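Dephospho-CoA kinase (Legionella pneumophila subsp. pneumophila, PDB 4TTR) probably catalyses the last step of coenzyme A biosynthesis, the ATP-dependent phosphorylation of the 3'-hydroxyl of dephospho-CoA. Local coordinates at residues Y17-T22 with L138-L143; V43-K48 with L123-L128; T58-D63 with S100-V105; T118-L123 with K206-A211; L143-L148 with Q178-A183. One frame throughout, in Å; residues are numbered along the deposited sequence. Where two conformers were deposited one is given.

Contact 1: Y17-T22 with L138-L143; sequences YSVGLT and LQKVLL
G20 and L142 lock the two strands together: L142 N donates to G20 O at 2.7 Å. One step back, G20 N binds K140 O at 2.8 Å; one step on, T22 N reaches L142 O at 2.7 Å. Toward the N-terminal end the pairing frays, since S18 O takes its main bond from Q139 N at 2.9 Å and a weak one from K140 N. Side chains follow the parallel register. L21 and L142 run alongside each other, with L21 CD1 3.9 Å from L142 CD2, on the face that also carries V19 and K140. On the other face L138 CD1 comes up against the bare CA of G20. Y17 closes the end: with its CG anti to the backbone N (chi1 -165°), the ring lies against Q139, whose CG sits over one face, 3.6 Å from the centroid. The phenol oxygen of Y17 meets the aliphatic chain of K140. Farther out, V32 and A33 of helix 29-38 pack on L21, F36 on L142, and Y207 of helix 192-213 on V19 and L142. Strand 18-23 thus runs as an inner strand between 122-125 and 140-145 and leads into the predicted ATP-binding loop, the central arrangement of a P-loop kinase.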
# COMPACT_ATOMS: atom_id res chain seq x y z
N TYR A 17 11.61 -0.59 -14.79
CA TYR A 17 10.63 -1.67 -14.67
C TYR A 17 10.07 -1.67 -13.25
O TYR A 17 10.77 -2.02 -12.30
CB TYR A 17 11.27 -3.02 -15.01
CG TYR A 17 10.25 -4.12 -15.27
CD1 TYR A 17 9.58 -4.73 -14.22
CD2 TYR A 17 9.95 -4.53 -16.56
CE1 TYR A 17 8.65 -5.72 -14.44
CE2 TYR A 17 9.02 -5.52 -16.80
CZ TYR A 17 8.37 -6.11 -15.73
OH TYR A 17 7.44 -7.10 -15.95
N SER A 18 8.80 -1.28 -13.12
CA SER A 18 8.18 -1.10 -11.82
C SER A 18 7.02 -2.06 -11.58
O SER A 18 6.16 -2.25 -12.44
CB SER A 18 7.69 0.34 -11.67
OG SER A 18 6.72 0.66 -12.65
N VAL A 19 7.01 -2.66 -10.39
CA VAL A 19 5.95 -3.55 -9.97
C VAL A 19 5.18 -2.90 -8.83
O VAL A 19 5.76 -2.57 -7.79
CB VAL A 19 6.51 -4.91 -9.51
CG1 VAL A 19 5.41 -5.80 -8.97
CG2 VAL A 19 7.25 -5.59 -10.66
N GLY A 20 3.88 -2.72 -9.02
CA GLY A 20 3.04 -2.18 -7.97
C GLY A 20 2.69 -3.25 -6.96
O GLY A 20 2.20 -4.31 -7.33
N LEU A 21 2.96 -2.98 -5.69
CA LEU A 21 2.62 -3.89 -4.61
C LEU A 21 1.36 -3.41 -3.88
O LEU A 21 1.33 -2.33 -3.30
CB LEU A 21 3.78 -4.02 -3.62
CG LEU A 21 3.49 -4.80 -2.34
CD1 LEU A 21 3.12 -6.24 -2.65
CD2 LEU A 21 4.67 -4.76 -1.39
N THR A 22 0.32 -4.24 -3.93
CA THR A 22 -0.93 -3.96 -3.24
C THR A 22 -1.30 -5.14 -2.36
O THR A 22 -0.77 -6.24 -2.53
CB THR A 22 -2.09 -3.68 -4.22
OG1 THR A 22 -2.34 -4.85 -5.02
CG2 THR A 22 -1.76 -2.52 -5.12
N LEU A 138 3.22 1.40 -14.35
CA LEU A 138 3.52 0.10 -13.77
C LEU A 138 3.52 -0.99 -14.84
O LEU A 138 2.60 -1.08 -15.65
CB LEU A 138 2.50 -0.25 -12.69
CG LEU A 138 2.43 0.70 -11.49
CD1 LEU A 138 1.36 0.23 -10.52
CD2 LEU A 138 3.78 0.80 -10.79
N GLN A 139 4.55 -1.84 -14.85
CA GLN A 139 4.58 -2.98 -15.75
C GLN A 139 3.71 -4.10 -15.21
O GLN A 139 3.06 -4.82 -15.97
CB GLN A 139 6.01 -3.51 -15.93
CG GLN A 139 6.94 -2.68 -16.79
CD GLN A 139 6.27 -2.14 -18.03
OE1 GLN A 139 5.81 -2.90 -18.89
NE2 GLN A 139 6.25 -0.82 -18.14
N LYS A 140 3.73 -4.26 -13.89
CA LYS A 140 3.01 -5.33 -13.23
C LYS A 140 2.33 -4.83 -11.97
O LYS A 140 2.77 -3.84 -11.38
CB LYS A 140 3.97 -6.47 -12.86
CG LYS A 140 4.69 -7.09 -14.03
CD LYS A 140 3.74 -7.92 -14.86
CE LYS A 140 4.51 -8.95 -15.65
NZ LYS A 140 3.63 -9.73 -16.55
N VAL A 141 1.27 -5.51 -11.58
CA VAL A 141 0.65 -5.30 -10.28
C VAL A 141 0.65 -6.62 -9.52
O VAL A 141 0.26 -7.66 -10.05
CB VAL A 141 -0.78 -4.75 -10.40
CG1 VAL A 141 -1.45 -4.64 -9.03
CG2 VAL A 141 -0.77 -3.38 -11.08
N LEU A 142 1.12 -6.56 -8.27
CA LEU A 142 1.10 -7.70 -7.37
C LEU A 142 0.12 -7.42 -6.24
O LEU A 142 0.21 -6.40 -5.56
CB LEU A 142 2.51 -7.96 -6.80
CG LEU A 142 2.65 -8.97 -5.66
CD1 LEU A 142 2.18 -10.36 -6.09
CD2 LEU A 142 4.09 -9.02 -5.20
N LEU A 143 -0.85 -8.31 -6.08
CA LEU A 143 -1.85 -8.20 -5.03
C LEU A 143 -1.66 -9.31 -4.01
O LEU A 143 -1.74 -10.49 -4.34
CB LEU A 143 -3.25 -8.25 -5.63
CG LEU A 143 -4.42 -8.44 -4.67
CD1 LEU A 143 -4.43 -7.38 -3.58
CD2 LEU A 143 -5.72 -8.43 -5.46

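Contact 2: V43-K48 with L123-L128; sequences VIYADK and LIEIPL
This is a parallel strand pairing at the margin of the central sheet, where strand 42-45 is the outermost strand and 122-125 its neighbour; it ends where the outer chain turns into helix 46-52. I44 supplies both regular bonds, its N to L123 O at 2.7 Å and its O from E125 N at 2.8 Å. Beyond the strand, A46 N reaches E125 O at 3.1 Å, so the first turn of the helix stays tied to the sheet. V43 and L123 run side by side on one face, where Y45 and E125 also meet. The E125 chain is extended: chi1 -171° swings CG opposite the main-chain nitrogen, and OE2 arrives at the edge of the Y45 ring, in its plane and 3.2 Å from Y45 CD1; carboxylate and ring stand 89° apart. V43 CG1 and K48 CE cover opposite faces of that ring near its rim. A water accepts from D47 N and donates weakly to E125 O and OE1. K29, a predicted ATP-binding residue, lies against the E125 side chain. OE2 is buried without a hydrogen-bond partner in the model, and the C-H edge of Y45 that meets it probably offers a weak favourable electrostatic contact.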
# COMPACT_ATOMS: atom_id res chain seq x y z
N VAL A 43 12.55 -0.77 -2.83
CA VAL A 43 11.13 -0.66 -2.55
C VAL A 43 10.78 0.79 -2.22
O VAL A 43 11.33 1.37 -1.29
CB VAL A 43 10.71 -1.57 -1.38
CG1 VAL A 43 9.21 -1.47 -1.14
CG2 VAL A 43 11.12 -3.00 -1.65
N ILE A 44 9.87 1.35 -3.00
CA ILE A 44 9.35 2.69 -2.74
C ILE A 44 8.02 2.58 -2.00
O ILE A 44 7.07 1.98 -2.51
CB ILE A 44 9.17 3.49 -4.05
CG1 ILE A 44 10.51 3.61 -4.79
CG2 ILE A 44 8.62 4.88 -3.75
CD1 ILE A 44 10.41 4.18 -6.19
N TYR A 45 7.97 3.15 -0.80
CA TYR A 45 6.78 3.09 0.04
C TYR A 45 5.96 4.37 -0.07
O TYR A 45 6.30 5.38 0.55
CB TYR A 45 7.16 2.85 1.50
CG TYR A 45 7.90 1.56 1.73
CD1 TYR A 45 7.21 0.37 1.95
CD2 TYR A 45 9.29 1.52 1.75
CE1 TYR A 45 7.88 -0.82 2.16
CE2 TYR A 45 9.97 0.33 1.97
CZ TYR A 45 9.26 -0.83 2.17
OH TYR A 45 9.94 -2.01 2.39
N ALA A 46 4.88 4.33 -0.84
CA ALA A 46 4.04 5.50 -1.04
C ALA A 46 3.42 5.96 0.27
O ALA A 46 3.14 7.14 0.45
CB ALA A 46 2.95 5.21 -2.06
N ASP A 47 3.20 5.02 1.19
CA ASP A 47 2.62 5.34 2.49
C ASP A 47 3.61 6.11 3.35
O ASP A 47 3.23 7.04 4.07
CB ASP A 47 2.18 4.05 3.20
CG ASP A 47 1.53 4.32 4.55
OD1 ASP A 47 1.07 5.47 4.78
OD2 ASP A 47 1.45 3.38 5.37
N LYS A 48 4.88 5.73 3.28
CA LYS A 48 5.93 6.41 4.04
C LYS A 48 6.12 7.82 3.52
O LYS A 48 6.38 8.75 4.28
CB LYS A 48 7.24 5.65 3.96
CG LYS A 48 7.25 4.32 4.69
CD LYS A 48 8.62 3.65 4.60
CE LYS A 48 8.63 2.28 5.25
NZ LYS A 48 8.45 2.36 6.73
N LEU A 123 10.04 -1.98 -6.80
CA LEU A 123 8.76 -2.29 -6.19
C LEU A 123 8.17 -1.02 -5.57
O LEU A 123 8.82 -0.35 -4.79
CB LEU A 123 8.93 -3.37 -5.13
CG LEU A 123 7.66 -4.09 -4.68
CD1 LEU A 123 7.17 -5.05 -5.76
CD2 LEU A 123 7.94 -4.84 -3.39
N ILE A 124 6.94 -0.70 -5.95
CA ILE A 124 6.24 0.47 -5.43
C ILE A 124 5.01 0.02 -4.63
O ILE A 124 4.03 -0.45 -5.20
CB ILE A 124 5.79 1.43 -6.55
CG1 ILE A 124 6.96 1.74 -7.50
CG2 ILE A 124 5.23 2.71 -5.96
CD1 ILE A 124 6.57 2.56 -8.71
N GLU A 125 5.08 0.16 -3.31
CA GLU A 125 3.95 -0.16 -2.45
C GLU A 125 2.90 0.93 -2.54
O GLU A 125 3.17 2.09 -2.22
CB GLU A 125 4.40 -0.35 -1.00
CG GLU A 125 3.31 -0.89 -0.09
CD GLU A 125 3.75 -0.97 1.36
OE1 GLU A 125 3.06 -0.37 2.22
OE2 GLU A 125 4.76 -1.64 1.65
N ILE A 126 1.70 0.55 -2.97
CA ILE A 126 0.62 1.49 -3.25
C ILE A 126 -0.68 1.00 -2.61
O ILE A 126 -0.75 -0.15 -2.18
CB ILE A 126 0.45 1.68 -4.78
CG1 ILE A 126 0.14 0.34 -5.45
CG2 ILE A 126 1.71 2.29 -5.36
CD1 ILE A 126 0.06 0.39 -6.96
N PRO A 127 -1.71 1.86 -2.52
CA PRO A 127 -2.95 1.41 -1.87
C PRO A 127 -3.75 0.40 -2.69
O PRO A 127 -3.60 0.34 -3.91
CB PRO A 127 -3.75 2.71 -1.68
CG PRO A 127 -3.23 3.62 -2.73
CD PRO A 127 -1.77 3.29 -2.88
N LEU A 128 -4.59 -0.37 -2.01
CA LEU A 128 -5.40 -1.42 -2.64
C LEU A 128 -6.21 -0.89 -3.82
O LEU A 128 -6.20 -1.48 -4.91
CB LEU A 128 -6.32 -2.05 -1.60
CG LEU A 128 -7.35 -3.08 -2.08
CD1 LEU A 128 -6.66 -4.31 -2.65
CD2 LEU A 128 -8.29 -3.45 -0.94
O HOH W 1 3.07 2.04 0.71

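Contact 3: T58-D63 with S100-V105; sequences TPCYQD and SLLHPV
C60 directs its CB at helix 92-115 and is central to this contact. Its sulfur, anti to the carbonyl carbon (chi1 -73°), meets three side chains: SG lies 3.7 Å from L102 CD2, 3.9 Å from V105 CG2 and 4.2 Å from L101 CG. L101 and V105 direct their CB atoms at helix 59-68, whereas L102 starts off along the flank of its helix and only its CD2 branch swings in, touching both CB and SG of C60. One turn beyond C60, D63 crosses L101 at a slant. Here the two branches of L101 divide the work: CD1 meets the carboxylate, 3.5 Å from D63 OD2, while CD2 reaches back to the backbone oxygen of C60, 4.0 Å away. Between the two segments the meeting is one of van der Waals packing. T58 is the N-cap of helix 59-68, and T58 OG1 accepts from Y61 N at 3.2 Å, while Y61, whose CB points away, bonds through OH to G77 O. Of the loop residues nearby, T54 packs on L102 and L53 on V105. The short segments run antiparallel, at 178°, with axes 10.6 Å apart. Spaced this widely, the helices meet through side-chain ends and the C60 carbonyl, a small, largely apolar antiparallel helix-helix contact in the helical part of the kinase, away from the predicted ATP-binding loop.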
# COMPACT_ATOMS: atom_id res chain seq x y z
N THR A 58 3.75 21.12 6.80
CA THR A 58 3.86 20.99 5.35
C THR A 58 2.58 21.56 4.74
O THR A 58 1.57 21.67 5.44
CB THR A 58 4.05 19.53 4.88
OG1 THR A 58 2.95 18.73 5.34
CG2 THR A 58 5.35 18.95 5.41
N PRO A 59 2.61 21.92 3.45
CA PRO A 59 1.39 22.39 2.78
C PRO A 59 0.22 21.40 2.89
O PRO A 59 -0.89 21.80 3.21
CB PRO A 59 1.83 22.55 1.33
CG PRO A 59 3.30 22.80 1.40
CD PRO A 59 3.79 22.00 2.57
N CYS A 60 0.48 20.12 2.63
CA CYS A 60 -0.58 19.11 2.66
C CYS A 60 -1.13 18.91 4.06
O CYS A 60 -2.33 18.68 4.24
CB CYS A 60 -0.08 17.78 2.10
SG CYS A 60 0.12 17.80 0.31
N TYR A 61 -0.25 18.97 5.05
CA TYR A 61 -0.65 18.93 6.45
C TYR A 61 -1.65 20.05 6.76
O TYR A 61 -2.65 19.84 7.44
CB TYR A 61 0.59 19.03 7.33
CG TYR A 61 0.39 19.40 8.77
CD1 TYR A 61 0.21 20.73 9.14
CD2 TYR A 61 0.42 18.44 9.78
CE1 TYR A 61 0.05 21.09 10.47
CE2 TYR A 61 0.26 18.79 11.11
CZ TYR A 61 0.08 20.12 11.45
OH TYR A 61 -0.09 20.48 12.76
N GLN A 62 -1.37 21.24 6.23
CA GLN A 62 -2.22 22.40 6.44
C GLN A 62 -3.59 22.23 5.77
O GLN A 62 -4.62 22.55 6.36
CB GLN A 62 -1.53 23.66 5.93
CG GLN A 62 -0.32 24.09 6.77
CD GLN A 62 0.64 25.00 6.02
OE1 GLN A 62 0.46 25.29 4.84
NE2 GLN A 62 1.68 25.46 6.72
N ASP A 63 -3.59 21.72 4.54
CA ASP A 63 -4.83 21.54 3.78
C ASP A 63 -5.71 20.46 4.39
O ASP A 63 -6.93 20.56 4.38
CB ASP A 63 -4.53 21.20 2.33
CG ASP A 63 -3.76 22.29 1.61
OD1 ASP A 63 -3.78 23.45 2.08
OD2 ASP A 63 -3.13 21.99 0.58
N SER A 100 -6.35 12.95 -4.29
CA SER A 100 -6.11 14.01 -5.26
C SER A 100 -5.14 15.05 -4.70
O SER A 100 -4.32 15.59 -5.44
CB SER A 100 -7.41 14.70 -5.66
OG SER A 100 -8.32 13.78 -6.24
N LEU A 101 -5.25 15.32 -3.41
CA LEU A 101 -4.39 16.30 -2.76
C LEU A 101 -2.93 15.84 -2.74
O LEU A 101 -2.03 16.62 -3.02
CB LEU A 101 -4.86 16.57 -1.32
CG LEU A 101 -3.98 17.50 -0.48
CD1 LEU A 101 -4.17 18.95 -0.88
CD2 LEU A 101 -4.26 17.31 1.00
N LEU A 102 -2.72 14.58 -2.40
CA LEU A 102 -1.38 14.05 -2.17
C LEU A 102 -0.71 13.53 -3.44
O LEU A 102 0.51 13.45 -3.49
CB LEU A 102 -1.44 12.93 -1.13
CG LEU A 102 -1.92 13.33 0.26
CD1 LEU A 102 -2.15 12.09 1.11
CD2 LEU A 102 -0.94 14.27 0.94
N HIS A 103 -1.50 13.19 -4.45
CA HIS A 103 -0.97 12.54 -5.64
C HIS A 103 0.17 13.31 -6.32
O HIS A 103 1.19 12.71 -6.66
CB HIS A 103 -2.09 12.29 -6.66
CG HIS A 103 -1.60 12.06 -8.05
ND1 HIS A 103 -0.78 11.00 -8.39
CD2 HIS A 103 -1.78 12.77 -9.19
CE1 HIS A 103 -0.49 11.06 -9.68
NE2 HIS A 103 -1.09 12.13 -10.19
N PRO A 104 -0.00 14.63 -6.52
CA PRO A 104 1.05 15.41 -7.19
C PRO A 104 2.39 15.40 -6.46
O PRO A 104 3.42 15.25 -7.10
CB PRO A 104 0.47 16.83 -7.21
CG PRO A 104 -1.00 16.65 -7.09
CD PRO A 104 -1.17 15.46 -6.21
N VAL A 105 2.37 15.57 -5.14
CA VAL A 105 3.61 15.62 -4.37
C VAL A 105 4.21 14.22 -4.22
O VAL A 105 5.43 14.06 -4.29
CB VAL A 105 3.41 16.26 -2.97
CG1 VAL A 105 3.25 17.77 -3.09
CG2 VAL A 105 2.22 15.65 -2.23

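Contact 4: T118-L123 with K206-A211; sequences TSPYCL and KYLREA
Y121 points its CB at helix 192-213, and chi1 67°, which sets CG between backbone N and carbonyl carbon, lays the ring under Y207 CB. The helix backbone places that CB above the centre of one face, 3.6 Å from the centroid of the Y121 ring, a CH-pi contact; chi1 -65° of Y207 then turns its own ring edge-on. The two rings form an offset edge-to-face pair: the edge of Y207 is turned to the face of Y121, with planes 63° apart. L208 CD2 comes in at the edge of the Y121 ring, 3.9 Å from CE1, and also touches P120 CB at 3.7 Å. The C-terminal helix is thereby laid against the entry to strand 122-125 of the parallel alpha/beta sheet, with F36 of helix 29-38 packing on both tyrosines. The Y121 hydroxyl bonds to H204 ND1, about one turn earlier on the same helix. Within the 118-123 segment, S119 OG hydrogen-bonds Y121 O at 2.7 Å, from above the carbonyl plane. A211 CB packs more loosely, 4.1 Å from P120 O.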
# COMPACT_ATOMS: atom_id res chain seq x y z
N THR A 118 18.75 1.48 -8.05
CA THR A 118 19.97 0.71 -8.26
C THR A 118 19.70 -0.78 -8.52
O THR A 118 20.63 -1.55 -8.74
CB THR A 118 20.90 0.82 -7.04
OG1 THR A 118 20.17 0.50 -5.85
CG2 THR A 118 21.46 2.24 -6.92
N SER A 119 18.43 -1.17 -8.49
CA SER A 119 18.05 -2.57 -8.67
C SER A 119 17.51 -2.82 -10.09
O SER A 119 17.15 -1.87 -10.78
CB SER A 119 17.02 -2.99 -7.62
OG SER A 119 15.88 -2.15 -7.65
N PRO A 120 17.48 -4.09 -10.52
CA PRO A 120 17.05 -4.44 -11.88
C PRO A 120 15.59 -4.10 -12.15
O PRO A 120 15.21 -3.83 -13.30
CB PRO A 120 17.26 -5.96 -11.94
CG PRO A 120 18.19 -6.28 -10.83
CD PRO A 120 17.90 -5.28 -9.76
N TYR A 121 14.76 -4.14 -11.11
CA TYR A 121 13.40 -3.65 -11.19
C TYR A 121 13.06 -3.03 -9.84
O TYR A 121 13.79 -3.24 -8.87
CB TYR A 121 12.41 -4.76 -11.56
CG TYR A 121 12.25 -5.82 -10.50
CD1 TYR A 121 13.06 -6.94 -10.49
CD2 TYR A 121 11.29 -5.69 -9.51
CE1 TYR A 121 12.93 -7.91 -9.52
CE2 TYR A 121 11.14 -6.65 -8.53
CZ TYR A 121 11.97 -7.76 -8.54
OH TYR A 121 11.83 -8.73 -7.58
N CYS A 122 11.97 -2.27 -9.80
CA CYS A 122 11.59 -1.53 -8.59
C CYS A 122 10.21 -1.96 -8.12
O CYS A 122 9.33 -2.26 -8.92
CB CYS A 122 11.61 -0.02 -8.87
SG CYS A 122 11.30 1.03 -7.43
N LEU A 123 10.04 -1.98 -6.80
CA LEU A 123 8.76 -2.29 -6.19
C LEU A 123 8.17 -1.02 -5.57
O LEU A 123 8.82 -0.35 -4.79
CB LEU A 123 8.93 -3.37 -5.13
CG LEU A 123 7.66 -4.09 -4.68
CD1 LEU A 123 7.17 -5.05 -5.76
CD2 LEU A 123 7.94 -4.84 -3.39
N LYS A 206 10.72 -14.24 -11.46
CA LYS A 206 9.83 -13.92 -12.58
C LYS A 206 10.03 -12.48 -13.05
O LYS A 206 10.12 -12.23 -14.25
CB LYS A 206 8.37 -14.14 -12.17
CG LYS A 206 7.37 -14.03 -13.30
CD LYS A 206 5.95 -14.02 -12.76
CE LYS A 206 4.94 -14.35 -13.83
NZ LYS A 206 3.55 -14.40 -13.30
N TYR A 207 10.12 -11.55 -12.11
CA TYR A 207 10.28 -10.13 -12.45
C TYR A 207 11.66 -9.86 -13.06
O TYR A 207 11.77 -9.06 -13.99
CB TYR A 207 10.08 -9.26 -11.20
CG TYR A 207 8.68 -9.29 -10.63
CD1 TYR A 207 7.57 -9.35 -11.46
CD2 TYR A 207 8.48 -9.27 -9.26
CE1 TYR A 207 6.29 -9.38 -10.93
CE2 TYR A 207 7.20 -9.30 -8.73
CZ TYR A 207 6.12 -9.35 -9.57
OH TYR A 207 4.84 -9.38 -9.04
N LEU A 208 12.70 -10.50 -12.53
CA LEU A 208 14.03 -10.41 -13.12
C LEU A 208 14.00 -10.86 -14.58
O LEU A 208 14.56 -10.20 -15.45
CB LEU A 208 15.03 -11.27 -12.34
CG LEU A 208 15.52 -10.78 -10.98
CD1 LEU A 208 16.50 -11.79 -10.40
CD2 LEU A 208 16.17 -9.41 -11.07
N ARG A 209 13.34 -11.98 -14.82
CA ARG A 209 13.27 -12.55 -16.17
C ARG A 209 12.56 -11.59 -17.12
O ARG A 209 13.06 -11.30 -18.20
CB ARG A 209 12.55 -13.90 -16.13
CG ARG A 209 12.61 -14.67 -17.44
CD ARG A 209 11.81 -15.97 -17.38
NE ARG A 209 10.37 -15.73 -17.34
CZ ARG A 209 9.65 -15.33 -18.38
NH1 ARG A 209 10.22 -15.10 -19.55
NH2 ARG A 209 8.34 -15.14 -18.25
N GLU A 210 11.39 -11.10 -16.71
CA GLU A 210 10.59 -10.24 -17.57
C GLU A 210 11.19 -8.85 -17.76
O GLU A 210 11.06 -8.26 -18.83
CB GLU A 210 9.17 -10.14 -17.01
CG GLU A 210 8.26 -11.27 -17.47
CD GLU A 210 7.02 -11.44 -16.62
OE1 GLU A 210 6.93 -10.79 -15.55
OE2 GLU A 210 6.12 -12.21 -17.02
N ALA A 211 11.85 -8.32 -16.74
CA ALA A 211 12.53 -7.03 -16.87
C ALA A 211 13.72 -7.14 -17.82
O ALA A 211 14.09 -6.17 -18.49
CB ALA A 211 12.99 -6.52 -15.51

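Contact 5: L143-L148 with Q178-A183; sequences LVIAPL and QRLEAA
L143 and L180 meet through one methyl each, L143 CD2 lying 3.6 Å from L180 CD2 where the two side chains slant across one another. The same L143 methyl is 3.9 Å from R179 O, so it nestles against the helix backbone as well as against a side chain. L180 leaves its helix at the side, and with its CG anti to the carbonyl carbon (chi1 -77°) the branched end turns in to the strand. At the helix end, A183 directs its short side chain at the strand, its CB 3.9 Å from L143 CB. The CA atoms of L143 and A183 are the nearest pair, 6.1 Å apart. In the alpha/beta fold, helix 177-182 lies over one face of the sheet just before the chain enters its outermost strand, 185-188, which pairs with L143 and I145 through backbone bonds: L143 to D185 and L187, I145 to L187. V186 of that strand packs on both I145 and L180. Toward I145 the packing thins: I145 CG2 is 4.5 Å from L180 CD2, and the contact stops there. R179 aims its CB at the strand, but its guanidinium leads away to F130, bonding the backbone oxygen through NH1 and making a cation-pi contact with the ring. Q178, E181 and A182 occupy the solvent side of the helix.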
# COMPACT_ATOMS: atom_id res chain seq x y z
N LEU A 143 -0.85 -8.31 -6.08
CA LEU A 143 -1.85 -8.20 -5.03
C LEU A 143 -1.66 -9.31 -4.01
O LEU A 143 -1.74 -10.49 -4.34
CB LEU A 143 -3.25 -8.25 -5.63
CG LEU A 143 -4.42 -8.44 -4.67
CD1 LEU A 143 -4.43 -7.38 -3.58
CD2 LEU A 143 -5.72 -8.43 -5.46
N VAL A 144 -1.39 -8.93 -2.77
CA VAL A 144 -1.23 -9.89 -1.68
C VAL A 144 -2.54 -10.03 -0.92
O VAL A 144 -3.12 -9.03 -0.50
CB VAL A 144 -0.12 -9.46 -0.70
CG1 VAL A 144 0.10 -10.54 0.36
CG2 VAL A 144 1.17 -9.18 -1.46
N ILE A 145 -3.00 -11.26 -0.76
CA ILE A 145 -4.23 -11.51 -0.02
C ILE A 145 -4.03 -12.60 1.02
O ILE A 145 -3.17 -13.47 0.86
CB ILE A 145 -5.40 -11.90 -0.95
CG1 ILE A 145 -5.11 -13.19 -1.71
CG2 ILE A 145 -5.68 -10.78 -1.94
CD1 ILE A 145 -6.34 -13.98 -2.03
N ALA A 146 -4.83 -12.54 2.07
CA ALA A 146 -4.81 -13.56 3.11
C ALA A 146 -6.23 -14.06 3.32
O ALA A 146 -7.18 -13.27 3.24
CB ALA A 146 -4.24 -13.00 4.39
N PRO A 147 -6.40 -15.36 3.57
CA PRO A 147 -7.76 -15.86 3.79
C PRO A 147 -8.41 -15.23 5.02
O PRO A 147 -7.72 -14.75 5.92
CB PRO A 147 -7.57 -17.37 3.97
CG PRO A 147 -6.14 -17.55 4.34
CD PRO A 147 -5.39 -16.44 3.67
N LEU A 148 -9.74 -15.23 5.04
CA LEU A 148 -10.54 -14.59 6.08
C LEU A 148 -10.07 -14.96 7.49
O LEU A 148 -9.88 -14.08 8.33
CB LEU A 148 -12.01 -14.97 5.88
CG LEU A 148 -13.02 -14.77 7.01
CD1 LEU A 148 -12.98 -13.37 7.58
CD2 LEU A 148 -14.42 -15.07 6.49
N GLN A 178 -12.61 -6.77 -8.93
CA GLN A 178 -12.05 -5.96 -10.00
C GLN A 178 -10.52 -5.89 -9.90
O GLN A 178 -9.82 -5.98 -10.91
CB GLN A 178 -12.64 -4.55 -9.96
CG GLN A 178 -12.44 -3.75 -11.24
CD GLN A 178 -13.11 -2.39 -11.18
OE1 GLN A 178 -12.49 -1.37 -11.49
NE2 GLN A 178 -14.38 -2.36 -10.79
N ARG A 179 -10.02 -5.75 -8.68
CA ARG A 179 -8.58 -5.66 -8.45
C ARG A 179 -7.89 -7.02 -8.60
O ARG A 179 -6.72 -7.09 -8.96
CB ARG A 179 -8.30 -5.08 -7.06
CG ARG A 179 -8.83 -3.67 -6.86
CD ARG A 179 -8.14 -2.66 -7.77
NE ARG A 179 -8.74 -1.33 -7.66
CZ ARG A 179 -8.15 -0.20 -8.02
NH1 ARG A 179 -6.92 -0.21 -8.52
NH2 ARG A 179 -8.79 0.95 -7.88
N LEU A 180 -8.62 -8.10 -8.33
CA LEU A 180 -8.10 -9.45 -8.51
C LEU A 180 -7.94 -9.75 -10.00
O LEU A 180 -6.95 -10.33 -10.43
CB LEU A 180 -9.02 -10.48 -7.86
CG LEU A 180 -8.96 -10.64 -6.34
CD1 LEU A 180 -10.19 -11.38 -5.85
CD2 LEU A 180 -7.70 -11.39 -5.91
N GLU A 181 -8.94 -9.34 -10.78
CA GLU A 181 -8.88 -9.49 -12.23
C GLU A 181 -7.71 -8.72 -12.83
O GLU A 181 -7.00 -9.23 -13.69
CB GLU A 181 -10.20 -9.02 -12.86
CG GLU A 181 -11.37 -9.95 -12.61
CD GLU A 181 -12.70 -9.33 -13.01
OE1 GLU A 181 -13.14 -9.56 -14.16
OE2 GLU A 181 -13.29 -8.60 -12.19
N ALA A 182 -7.52 -7.49 -12.36
CA ALA A 182 -6.52 -6.59 -12.94
C ALA A 182 -5.11 -7.03 -12.58
O ALA A 182 -4.18 -6.87 -13.38
CB ALA A 182 -6.76 -5.17 -12.47
N ALA A 183 -4.94 -7.57 -11.38
CA ALA A 183 -3.62 -7.95 -10.89
C ALA A 183 -2.99 -8.99 -11.81
O ALA A 183 -3.66 -9.92 -12.26
CB ALA A 183 -3.71 -8.48 -9.47

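In the fold
Contacts 1 and 2 are strand pairings within the same parallel sheet, held mainly by backbone hydrogen bonds; contact 1 joins two inner strands, contact 2 an inner strand to an outermost one. They touch through the bonds between V19, L21 and I124. Contacts 4 and 5 dock helices on that sheet with side chains, aromatic in contact 4 and aliphatic in contact 5. Contacts 1 to 4 are partly buried, whereas contact 5 lies at the surface. Contact 4 shares L123 with contact 2, and contact 5 shares L143 with contact 1. Contact 3 stands apart, helix to helix: it touches none of the others, its centre is about 29 Å from that of contact 5, and sulfur and methyl packing replaces the sheet's polar bonds.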